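Local coordinates for endo-beta-1,2-glucanase (Talaromyces funiculosus, PDB 6IMV), which hydrolyses beta-1,2-glucans at internal linkages as an endo-acting glycoside hydrolase, at residues V340-N349 against E377-V386; K408-E418 against V427-K436. All blocks are in the same frame, centred on the assembly; numbering follows the deposited sequence.

Contact 1: V340-N349 against E377-V386; sequences VPGMFASINN and ELDVITPYSV. With NAG (2-acetamido-2-deoxy-beta-D-glucopyranose), chain C; BGC (beta-D-glucopyranose), chain I.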
loop_
_atom_site.group_PDB
_atom_site.type_symbol
_atom_site.label_atom_id
_atom_site.label_comp_id
_atom_site.label_asym_id
_atom_site.label_seq_id
_atom_site.Cartn_x
_atom_site.Cartn_y
_atom_site.Cartn_z
ATOM N N VAL A 340 5.638 -20.016 12.324
ATOM C CA VAL A 340 6.033 -19.392 11.058
ATOM C C VAL A 340 7.013 -18.258 11.359
ATOM O O VAL A 340 6.747 -17.404 12.205
ATOM C CB VAL A 340 4.802 -18.885 10.278
ATOM C CG1 VAL A 340 5.202 -18.278 8.944
ATOM C CG2 VAL A 340 3.767 -19.983 10.074
ATOM N N PRO A 341 8.188 -18.224 10.695
ATOM C CA PRO A 341 9.202 -17.198 10.957
ATOM C C PRO A 341 8.970 -15.872 10.216
ATOM O O PRO A 341 9.912 -15.135 9.928
ATOM C CB PRO A 341 10.484 -17.911 10.486
ATOM C CG PRO A 341 10.029 -18.738 9.325
ATOM C CD PRO A 341 8.658 -19.239 9.737
ATOM N N GLY A 342 7.701 -15.559 9.961
ATOM C CA GLY A 342 7.288 -14.352 9.293
ATOM C C GLY A 342 5.781 -14.222 9.356
ATOM O O GLY A 342 5.115 -14.993 10.070
ATOM N N MET A 343 5.242 -13.252 8.607
ATOM C CA MET A 343 3.809 -13.094 8.507
ATOM C C MET A 343 3.411 -12.997 7.022
ATOM O O MET A 343 4.274 -12.925 6.148
ATOM C CB MET A 343 3.354 -11.873 9.312
ATOM C CG MET A 343 3.662 -11.993 10.781
ATOM S SD MET A 343 3.008 -10.637 11.795
ATOM C CE MET A 343 4.110 -9.294 11.343
ATOM N N PHE A 344 2.098 -13.011 6.762
ATOM C CA PHE A 344 1.529 -13.288 5.448
ATOM C C PHE A 344 0.813 -12.065 4.849
ATOM O O PHE A 344 0.079 -11.343 5.531
ATOM C CB PHE A 344 0.528 -14.440 5.561
ATOM C CG PHE A 344 1.153 -15.772 5.882
ATOM C CD1 PHE A 344 1.931 -16.425 4.942
ATOM C CD2 PHE A 344 0.955 -16.372 7.118
ATOM C CE1 PHE A 344 2.501 -17.657 5.233
ATOM C CE2 PHE A 344 1.521 -17.603 7.407
ATOM C CZ PHE A 344 2.293 -18.244 6.461
ATOM N N ALA A 345 1.016 -11.885 3.539
ATOM C CA ALA A 345 0.303 -10.910 2.735
ATOM C C ALA A 345 0.375 -11.325 1.258
ATOM O O ALA A 345 1.290 -12.054 0.854
ATOM C CB ALA A 345 0.892 -9.532 2.953
ATOM N N SER A 346 -0.602 -10.877 0.469
ATOM C CA SER A 346 -0.588 -11.070 -0.970
ATOM C C SER A 346 0.788 -10.655 -1.513
ATOM O O SER A 346 1.306 -9.572 -1.180
ATOM C CB SER A 346 -1.698 -10.290 -1.642
ATOM O OG SER A 346 -2.960 -10.563 -1.051
ATOM N N ILE A 347 1.385 -11.515 -2.343
ATOM C CA ILE A 347 2.805 -11.389 -2.687
ATOM C C ILE A 347 3.125 -12.239 -3.924
ATOM O O ILE A 347 2.455 -13.247 -4.202
ATOM C CB ILE A 347 3.671 -11.806 -1.475
ATOM C CG1 ILE A 347 5.120 -11.351 -1.611
ATOM C CG2 ILE A 347 3.594 -13.311 -1.214
ATOM C CD1 ILE A 347 5.300 -9.859 -1.510
ATOM N N ASN A 348 4.172 -11.830 -4.651
ATOM C CA ASN A 348 4.758 -12.633 -5.713
ATOM C C ASN A 348 5.391 -13.888 -5.109
ATOM O O ASN A 348 5.975 -13.858 -4.019
ATOM C CB ASN A 348 5.779 -11.851 -6.542
ATOM C CG ASN A 348 5.104 -10.915 -7.518
ATOM O OD1 ASN A 348 4.622 -11.353 -8.563
ATOM N ND2 ASN A 348 5.017 -9.646 -7.163
ATOM N N ASN A 349 5.256 -14.984 -5.861
ATOM C CA ASN A 349 5.811 -16.280 -5.546
ATOM C C ASN A 349 7.311 -16.263 -5.852
ATOM O O ASN A 349 7.838 -15.279 -6.402
ATOM C CB ASN A 349 5.096 -17.366 -6.352
ATOM C CG ASN A 349 5.082 -18.733 -5.698
ATOM O OD1 ASN A 349 5.777 -18.975 -4.707
ATOM N ND2 ASN A 349 4.282 -19.625 -6.262
ATOM N N GLU A 377 -2.833 -20.157 0.475
ATOM C CA GLU A 377 -1.470 -20.632 0.319
ATOM C C GLU A 377 -0.602 -19.906 1.352
ATOM O O GLU A 377 -0.510 -18.663 1.322
ATOM C CB GLU A 377 -0.966 -20.380 -1.107
ATOM C CG GLU A 377 0.429 -20.941 -1.336
ATOM C CD GLU A 377 1.000 -20.806 -2.735
ATOM O OE1 GLU A 377 0.213 -20.626 -3.673
ATOM O OE2 GLU A 377 2.250 -20.873 -2.875
ATOM N N LEU A 378 0.035 -20.688 2.236
ATOM C CA LEU A 378 0.787 -20.185 3.384
ATOM C C LEU A 378 2.238 -20.686 3.369
ATOM O O LEU A 378 2.872 -20.801 4.419
ATOM C CB LEU A 378 0.071 -20.655 4.654
ATOM C CG LEU A 378 -1.377 -20.199 4.802
ATOM C CD1 LEU A 378 -1.982 -20.754 6.086
ATOM C CD2 LEU A 378 -1.463 -18.680 4.766
ATOM N N ASP A 379 2.792 -20.951 2.184
ATOM C CA ASP A 379 4.171 -21.438 2.111
ATOM C C ASP A 379 5.161 -20.276 1.916
ATOM O O ASP A 379 6.354 -20.483 2.069
ATOM C CB ASP A 379 4.328 -22.528 1.046
ATOM C CG ASP A 379 3.946 -22.103 -0.357
ATOM O OD1 ASP A 379 3.334 -21.044 -0.522
ATOM O OD2 ASP A 379 4.281 -22.843 -1.272
ATOM N N VAL A 380 4.661 -19.069 1.606
ATOM C CA VAL A 380 5.502 -17.905 1.302
ATOM C C VAL A 380 5.133 -16.735 2.228
ATOM O O VAL A 380 3.958 -16.359 2.337
ATOM C CB VAL A 380 5.365 -17.517 -0.185
ATOM C CG1 VAL A 380 6.047 -16.185 -0.505
ATOM C CG2 VAL A 380 5.877 -18.635 -1.090
ATOM N N ILE A 381 6.174 -16.131 2.826
ATOM C CA ILE A 381 6.085 -15.004 3.758
ATOM C C ILE A 381 6.810 -13.798 3.142
ATOM O O ILE A 381 7.667 -13.950 2.257
ATOM C CB ILE A 381 6.676 -15.369 5.135
ATOM C CG1 ILE A 381 8.092 -15.942 5.017
ATOM C CG2 ILE A 381 5.735 -16.297 5.892
ATOM C CD1 ILE A 381 8.775 -16.205 6.335
ATOM N N THR A 382 6.473 -12.599 3.628
ATOM C CA THR A 382 7.016 -11.362 3.065
ATOM C C THR A 382 7.228 -10.316 4.157
ATOM O O THR A 382 6.388 -10.140 5.037
ATOM C CB THR A 382 6.125 -10.817 1.943
ATOM O OG1 THR A 382 6.665 -9.577 1.479
ATOM C CG2 THR A 382 4.689 -10.602 2.374
ATOM N N PRO A 383 8.345 -9.555 4.097
ATOM C CA PRO A 383 8.586 -8.468 5.048
ATOM C C PRO A 383 7.464 -7.419 5.156
ATOM O O PRO A 383 7.243 -6.897 6.244
ATOM C CB PRO A 383 9.881 -7.832 4.516
ATOM C CG PRO A 383 10.592 -8.983 3.837
ATOM C CD PRO A 383 9.471 -9.744 3.166
ATOM N N TYR A 384 6.755 -7.117 4.060
ATOM C CA TYR A 384 5.766 -6.019 4.089
ATOM C C TYR A 384 4.534 -6.394 4.928
ATOM O O TYR A 384 3.745 -5.506 5.287
ATOM C CB TYR A 384 5.413 -5.555 2.677
ATOM C CG TYR A 384 4.144 -6.084 2.064
ATOM C CD1 TYR A 384 4.142 -7.261 1.330
ATOM C CD2 TYR A 384 2.961 -5.372 2.137
ATOM C CE1 TYR A 384 2.992 -7.731 0.716
ATOM C CE2 TYR A 384 1.795 -5.835 1.538
ATOM C CZ TYR A 384 1.808 -7.019 0.821
ATOM O OH TYR A 384 0.661 -7.477 0.223
ATOM N N SER A 385 4.379 -7.684 5.260
ATOM C CA SER A 385 3.353 -8.155 6.192
ATOM C C SER A 385 3.399 -7.393 7.527
ATOM O O SER A 385 2.398 -7.335 8.238
ATOM C CB SER A 385 3.458 -9.641 6.426
ATOM O OG SER A 385 4.682 -9.977 7.075
ATOM N N VAL A 386 4.549 -6.804 7.860
ATOM C CA VAL A 386 4.738 -6.094 9.133
ATOM C C VAL A 386 4.184 -4.658 9.084
ATOM O O VAL A 386 4.149 -4.014 10.121
ATOM C CB VAL A 386 6.223 -6.041 9.542
ATOM C CG1 VAL A 386 6.894 -7.399 9.453
ATOM C CG2 VAL A 386 6.993 -4.994 8.749
HETATM C C1 NAG C . 4.123 -20.976 -5.791
HETATM C C2 NAG C . 2.892 -21.572 -6.445
HETATM C C3 NAG C . 2.667 -22.965 -5.874
HETATM C C4 NAG C . 3.878 -23.835 -6.142
HETATM C C5 NAG C . 5.149 -23.146 -5.663
HETATM C C6 NAG C . 6.378 -23.908 -6.151
HETATM C C7 NAG C . 1.340 -19.773 -7.055
HETATM C C8 NAG C . 0.045 -19.102 -6.698
HETATM N N2 NAG C . 1.725 -20.739 -6.231
HETATM O O3 NAG C . 1.513 -23.545 -6.456
HETATM O O4 NAG C . 3.702 -25.055 -5.405
HETATM O O5 NAG C . 5.242 -21.792 -6.123
HETATM O O6 NAG C . 7.531 -23.296 -5.585
HETATM O O7 NAG C . 1.989 -19.449 -8.034
HETATM C C2 BGC I . 0.485 -8.443 -10.275
HETATM C C3 BGC I . 2.016 -8.506 -10.137
HETATM C C4 BGC I . 2.560 -7.409 -9.200
HETATM C C5 BGC I . 1.739 -7.374 -7.902
HETATM C C6 BGC I . 2.169 -6.259 -6.945
HETATM C C1 BGC I . -0.174 -8.363 -8.904
HETATM O O1 BGC I . -1.599 -8.264 -8.959
HETATM O O2 BGC I . 0.034 -9.628 -10.908
HETATM O O3 BGC I . 2.641 -8.399 -11.417
HETATM O O4 BGC I . 3.958 -7.606 -8.908
HETATM O O5 BGC I . 0.347 -7.230 -8.208
HETATM O O6 BGC I . 1.901 -4.997 -7.551
HETATM O O HOH W 1 3.131 -13.719 2.367
#

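Contact 2: K408-E418 against V427-K436; sequences KKMQNIYGSTE and VSALLTWDSK. With BGC (beta-D-glucopyranose), chain I.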
loop_
_atom_site.group_PDB
_atom_site.type_symbol
_atom_site.label_atom_id
_atom_site.label_comp_id
_atom_site.label_asym_id
_atom_site.label_seq_id
_atom_site.Cartn_x
_atom_site.Cartn_y
_atom_site.Cartn_z
ATOM N N LYS A 408 18.095 -16.245 3.825
ATOM C CA LYS A 408 19.035 -16.164 2.713
ATOM C C LYS A 408 18.387 -15.398 1.557
ATOM O O LYS A 408 17.220 -15.622 1.241
ATOM C CB LYS A 408 19.486 -17.558 2.267
ATOM C CG LYS A 408 20.352 -18.282 3.281
ATOM C CD LYS A 408 21.674 -17.601 3.485
ATOM C CE LYS A 408 22.423 -18.136 4.678
ATOM N NZ LYS A 408 23.558 -17.239 5.010
ATOM N N LYS A 409 19.169 -14.474 0.979
ATOM C CA LYS A 409 18.821 -13.651 -0.186
ATOM C C LYS A 409 17.721 -12.626 0.125
ATOM O O LYS A 409 17.172 -12.063 -0.791
ATOM C CB LYS A 409 18.347 -14.506 -1.369
ATOM C CG LYS A 409 19.177 -15.740 -1.686
ATOM C CD LYS A 409 18.619 -16.534 -2.860
ATOM C CE LYS A 409 19.222 -16.123 -4.183
ATOM N NZ LYS A 409 20.595 -16.662 -4.369
ATOM N N MET A 410 17.436 -12.345 1.399
ATOM C CA MET A 410 16.267 -11.535 1.727
ATOM C C MET A 410 16.639 -10.060 1.949
ATOM O O MET A 410 15.751 -9.231 2.171
ATOM C CB MET A 410 15.518 -12.118 2.927
ATOM C CG MET A 410 14.682 -13.335 2.541
ATOM S SD MET A 410 13.519 -12.946 1.181
ATOM C CE MET A 410 12.331 -11.912 2.038
ATOM N N GLN A 411 17.928 -9.728 1.828
ATOM C CA GLN A 411 18.366 -8.352 1.597
ATOM C C GLN A 411 19.153 -8.283 0.287
ATOM O O GLN A 411 19.801 -9.261 -0.143
ATOM C CB GLN A 411 19.233 -7.805 2.734
ATOM C CG GLN A 411 18.504 -7.644 4.055
ATOM C CD GLN A 411 19.407 -7.064 5.117
ATOM O OE1 GLN A 411 20.323 -7.725 5.626
ATOM N NE2 GLN A 411 19.159 -5.803 5.455
ATOM N N ASN A 412 19.097 -7.098 -0.331
ATOM C CA ASN A 412 19.782 -6.800 -1.574
ATOM C C ASN A 412 20.212 -5.328 -1.547
ATOM O O ASN A 412 19.853 -4.608 -0.619
ATOM C CB ASN A 412 18.892 -7.129 -2.776
ATOM C CG ASN A 412 17.575 -6.389 -2.742
ATOM O OD1 ASN A 412 17.520 -5.200 -3.047
ATOM N ND2 ASN A 412 16.509 -7.085 -2.385
ATOM N N ILE A 413 20.928 -4.890 -2.589
ATOM C CA ILE A 413 21.464 -3.514 -2.674
ATOM C C ILE A 413 20.349 -2.492 -2.914
ATOM O O ILE A 413 20.641 -1.295 -3.005
ATOM C CB ILE A 413 22.556 -3.389 -3.756
ATOM C CG1 ILE A 413 22.066 -3.780 -5.152
ATOM C CG2 ILE A 413 23.800 -4.164 -3.359
ATOM C CD1 ILE A 413 22.989 -3.328 -6.262
ATOM N N TYR A 414 19.092 -2.949 -3.012
ATOM C CA TYR A 414 17.926 -2.060 -3.077
ATOM C C TYR A 414 17.017 -2.258 -1.855
ATOM O O TYR A 414 15.843 -1.859 -1.889
ATOM C CB TYR A 414 17.153 -2.308 -4.377
ATOM C CG TYR A 414 18.012 -2.499 -5.603
ATOM C CD1 TYR A 414 18.454 -1.416 -6.349
ATOM C CD2 TYR A 414 18.402 -3.770 -6.010
ATOM C CE1 TYR A 414 19.257 -1.591 -7.469
ATOM C CE2 TYR A 414 19.184 -3.963 -7.133
ATOM C CZ TYR A 414 19.614 -2.869 -7.862
ATOM O OH TYR A 414 20.394 -3.077 -8.956
ATOM N N GLY A 415 17.557 -2.854 -0.783
ATOM C CA GLY A 415 16.822 -3.081 0.475
ATOM C C GLY A 415 16.297 -4.503 0.580
ATOM O O GLY A 415 16.977 -5.441 0.179
ATOM N N SER A 416 15.084 -4.653 1.122
ATOM C CA SER A 416 14.484 -5.978 1.346
ATOM C C SER A 416 14.088 -6.623 0.011
ATOM O O SER A 416 13.766 -5.937 -0.984
ATOM C CB SER A 416 13.312 -5.906 2.289
ATOM O OG SER A 416 12.243 -5.130 1.751
ATOM N N THR A 417 14.128 -7.959 0.006
ATOM C CA THR A 417 13.686 -8.783 -1.107
ATOM C C THR A 417 12.181 -9.064 -0.956
ATOM O O THR A 417 11.655 -9.074 0.173
ATOM C CB THR A 417 14.535 -10.059 -1.157
ATOM O OG1 THR A 417 15.915 -9.694 -1.147
ATOM C CG2 THR A 417 14.255 -10.916 -2.367
ATOM N N GLU A 418 11.511 -9.318 -2.088
ATOM C CA GLU A 418 10.041 -9.471 -2.181
ATOM C C GLU A 418 9.510 -10.463 -1.131
ATOM O O GLU A 418 8.619 -10.130 -0.332
ATOM C CB GLU A 418 9.661 -9.911 -3.600
ATOM C CG GLU A 418 8.182 -10.253 -3.786
ATOM C CD GLU A 418 7.258 -9.126 -4.209
ATOM O OE1 GLU A 418 7.703 -7.961 -4.208
ATOM O OE2 GLU A 418 6.080 -9.414 -4.530
ATOM N N VAL A 427 13.104 -18.164 -2.937
ATOM C CA VAL A 427 12.967 -16.737 -2.737
ATOM C C VAL A 427 12.410 -16.127 -4.029
ATOM O O VAL A 427 12.691 -16.620 -5.128
ATOM C CB VAL A 427 14.331 -16.137 -2.335
ATOM C CG1 VAL A 427 14.392 -14.642 -2.536
ATOM C CG2 VAL A 427 14.705 -16.481 -0.904
ATOM N N SER A 428 11.601 -15.070 -3.886
ATOM C CA SER A 428 11.187 -14.235 -5.010
ATOM C C SER A 428 12.260 -13.171 -5.233
ATOM O O SER A 428 12.339 -12.210 -4.472
ATOM C CB SER A 428 9.839 -13.603 -4.768
ATOM O OG SER A 428 9.397 -12.909 -5.925
ATOM N N ALA A 429 13.097 -13.368 -6.258
ATOM C CA ALA A 429 14.225 -12.474 -6.527
ATOM C C ALA A 429 13.693 -11.259 -7.289
ATOM O O ALA A 429 13.848 -11.129 -8.512
ATOM C CB ALA A 429 15.298 -13.222 -7.281
ATOM N N LEU A 430 12.994 -10.402 -6.543
ATOM C CA LEU A 430 12.150 -9.387 -7.099
ATOM C C LEU A 430 12.055 -8.221 -6.109
ATOM O O LEU A 430 12.201 -8.415 -4.894
ATOM C CB LEU A 430 10.783 -10.031 -7.359
ATOM C CG LEU A 430 9.726 -9.143 -8.017
ATOM C CD1 LEU A 430 10.065 -8.904 -9.475
ATOM C CD2 LEU A 430 8.343 -9.757 -7.885
ATOM N N LEU A 431 11.840 -7.016 -6.652
ATOM C CA LEU A 431 11.511 -5.823 -5.885
ATOM C C LEU A 431 10.178 -5.267 -6.397
ATOM O O LEU A 431 10.018 -5.138 -7.600
ATOM C CB LEU A 431 12.606 -4.766 -6.076
ATOM C CG LEU A 431 14.052 -5.252 -6.030
ATOM C CD1 LEU A 431 14.977 -4.156 -6.535
ATOM C CD2 LEU A 431 14.445 -5.700 -4.627
ATOM N N THR A 432 9.255 -4.913 -5.494
ATOM C CA THR A 432 8.057 -4.169 -5.868
ATOM C C THR A 432 7.780 -3.076 -4.833
ATOM O O THR A 432 8.203 -3.188 -3.682
ATOM C CB THR A 432 6.827 -5.081 -6.007
ATOM O OG1 THR A 432 6.511 -5.626 -4.726
ATOM C CG2 THR A 432 7.030 -6.209 -7.000
ATOM N N TRP A 433 7.055 -2.031 -5.258
ATOM C CA TRP A 433 6.582 -0.979 -4.350
ATOM C C TRP A 433 5.770 -1.609 -3.220
ATOM O O TRP A 433 5.972 -1.267 -2.045
ATOM C CB TRP A 433 5.746 0.083 -5.076
ATOM C CG TRP A 433 6.548 0.959 -5.981
ATOM C CD1 TRP A 433 6.887 0.695 -7.272
ATOM C CD2 TRP A 433 7.136 2.232 -5.660
ATOM N NE1 TRP A 433 7.629 1.719 -7.785
ATOM C CE2 TRP A 433 7.803 2.679 -6.822
ATOM C CE3 TRP A 433 7.159 3.039 -4.519
ATOM C CZ2 TRP A 433 8.495 3.890 -6.866
ATOM C CZ3 TRP A 433 7.845 4.234 -4.564
ATOM C CH2 TRP A 433 8.511 4.645 -5.716
ATOM N N ASP A 434 4.850 -2.510 -3.599
ATOM C CA ASP A 434 3.913 -3.146 -2.665
ATOM C C ASP A 434 4.670 -3.858 -1.528
ATOM O O ASP A 434 4.259 -3.755 -0.368
ATOM C CB ASP A 434 2.959 -4.098 -3.401
ATOM C CG ASP A 434 1.787 -3.412 -4.097
ATOM O OD1 ASP A 434 2.026 -2.561 -4.954
ATOM O OD2 ASP A 434 0.627 -3.768 -3.801
ATOM N N SER A 435 5.760 -4.574 -1.844
ATOM C CA SER A 435 6.458 -5.413 -0.835
ATOM C C SER A 435 7.527 -4.631 -0.059
ATOM O O SER A 435 8.146 -5.185 0.836
ATOM C CB SER A 435 7.062 -6.667 -1.450
ATOM O OG SER A 435 8.254 -6.377 -2.157
ATOM N N LYS A 436 7.748 -3.354 -0.393
ATOM C CA LYS A 436 8.898 -2.618 0.158
ATOM C C LYS A 436 8.494 -1.245 0.706
ATOM O O LYS A 436 8.867 -0.886 1.832
ATOM C CB LYS A 436 9.958 -2.453 -0.926
ATOM C CG LYS A 436 10.658 -3.739 -1.335
ATOM C CD LYS A 436 11.542 -3.566 -2.554
ATOM C CE LYS A 436 12.721 -2.647 -2.334
ATOM N NZ LYS A 436 13.540 -3.101 -1.185
HETATM C C2 BGC I . 0.485 -8.443 -10.275
HETATM C C3 BGC I . 2.016 -8.506 -10.137
HETATM C C4 BGC I . 2.560 -7.409 -9.200
HETATM C C5 BGC I . 1.739 -7.374 -7.902
HETATM C C6 BGC I . 2.169 -6.259 -6.945
HETATM C C1 BGC I . -0.174 -8.363 -8.904
HETATM O O1 BGC I . -1.599 -8.264 -8.959
HETATM O O2 BGC I . 0.034 -9.628 -10.908
HETATM O O3 BGC I . 2.641 -8.399 -11.417
HETATM O O4 BGC I . 3.958 -7.606 -8.908
HETATM O O5 BGC I . 0.347 -7.230 -8.208
HETATM O O6 BGC I . 1.901 -4.997 -7.551
HETATM O O HOH W 2 11.084 -3.156 3.086
HETATM O O HOH W 3 10.389 -6.867 1.129
HETATM O O HOH W 4 4.291 -7.422 -4.461
#

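Contact 1: V340-N349 against E377-V386
Val340 lays its CG1 methyl against CG2 of Ile381, and the chain then runs past the far end of the same isoleucine, whose CD1 sits 3.8 Å from Gly342 CA. At Met343 the backbone makes its weak link across: Thr382 N donates to Met343 O at 3.4 Å. Beyond it the thioether chain bends at its last torsion (chi3 -73°) and brings CE against Val386 CG1. Phe344 carries the apolar centre. Leu378 CD2 stands almost exactly over the middle of its ring, a CH-pi contact 3.9 Å from the centroid, while Val380 O lies at the ring edge, near the plane. The methyl of Ala345 touches Tyr384 at CZ, and the Ala345 N-H is bridged to Val380 O by one water, which accepts from the amide and donates to the carbonyl. The Tyr384 hydroxyl donates to Ser346 O over 2.6 Å, arriving in the carbonyl plane on a lone pair, which ties the ring down at its outer end. Ile347 meets Thr382 tip to tip, with CD1 3.3 Å from OG1, a hydroxyl that bonds to Glu418 O. Asn348 points away, its ND2 donating both to glucose O4 and to Glu418 OE2, and Asn349 is N-glycosylated; the N2 of that sugar donates to Glu377 OE1 at 3.0 Å. The contact is buried where two sheets meet: its strand 347-352 pairs with 357-362, and its strand 380-381 with 415-421; helix 433-443 packs against Ile347, Thr382 and Tyr384.

Contact 2: K408-E418 against V427-K436
The beta hairpin of strands 415-421 and 427-432, part of a larger antiparallel sheet, leads here into helix 433-443 beside the glucose pocket, to which Thr432 and Asp434 belong. Across the hairpin Glu418 N donates to Leu430 O, and the glutamate side chain runs alongside that of Leu430 before bending at chi2 (90°), a turn that carries its carboxylate to the start of the helix. There Glu418 OE1 is gripped twice: Thr432 OG1 donates at 2.7 Å to the syn lone pair, and Ser435 OG at 2.6 Å from above the carboxylate plane. Thr432 is also the N-cap residue, its OG1 accepting from Ser435 N, so one hydroxyl joins the cap to the acid. The other oxygen, OE2, accepts from Asn348 and from a water that also donates to Thr432 OG1. With an alanine at Glu418, the Thr432 and Ser435 hydroxyls would probably lose their shared acceptor and the Asn348 amide its anchor, leaving that amide freer to turn. One residue back, Thr417 CG2 packs on Val427 CG1 at 3.7 Å, and Val427 CG2 lies near Lys408 O. Leu431 straddles two partners: CD1 touches Tyr414 CD2 at 3.5 Å, while CD2 lies against the Asn412 amide. That amide is busy on both sides, OD1 accepting from Tyr414 N in an Asx turn and ND2 donating to Thr417 OG1. Lys436, bent at its last two torsions, curls its ammonium onto the 412-415 type I turn and is also salt-bridged to Glu41. Lys436 NZ donates to Tyr414 O at 2.7 Å and to Ser416 O at 2.9 Å, the latter in the carbonyl plane on a lone pair.

How the contacts relate
Contacts 1 and 2 follow one another along the chain, their centres about 12 Å apart, and meet through neighbouring strands 380-381 and 415-421 of one sheet. The Thr382 and Asn348 bonds to Glu418 (OG1 to O 2.7 Å, ND2 to OE2 2.8 Å) join them. A further link runs between Asn349 O and Ser428 OG, 2.9 Å apart. Both contacts border the same glucose: Asn348 of contact 1 bonds it directly, whereas Thr432 and Asp434 of contact 2 lie beside it, Asp434 OD1 3.6 Å from its O6. Glu418 thus lies in the second shell, where its bond to Asn348 is consistent with orienting the amide that binds the sugar.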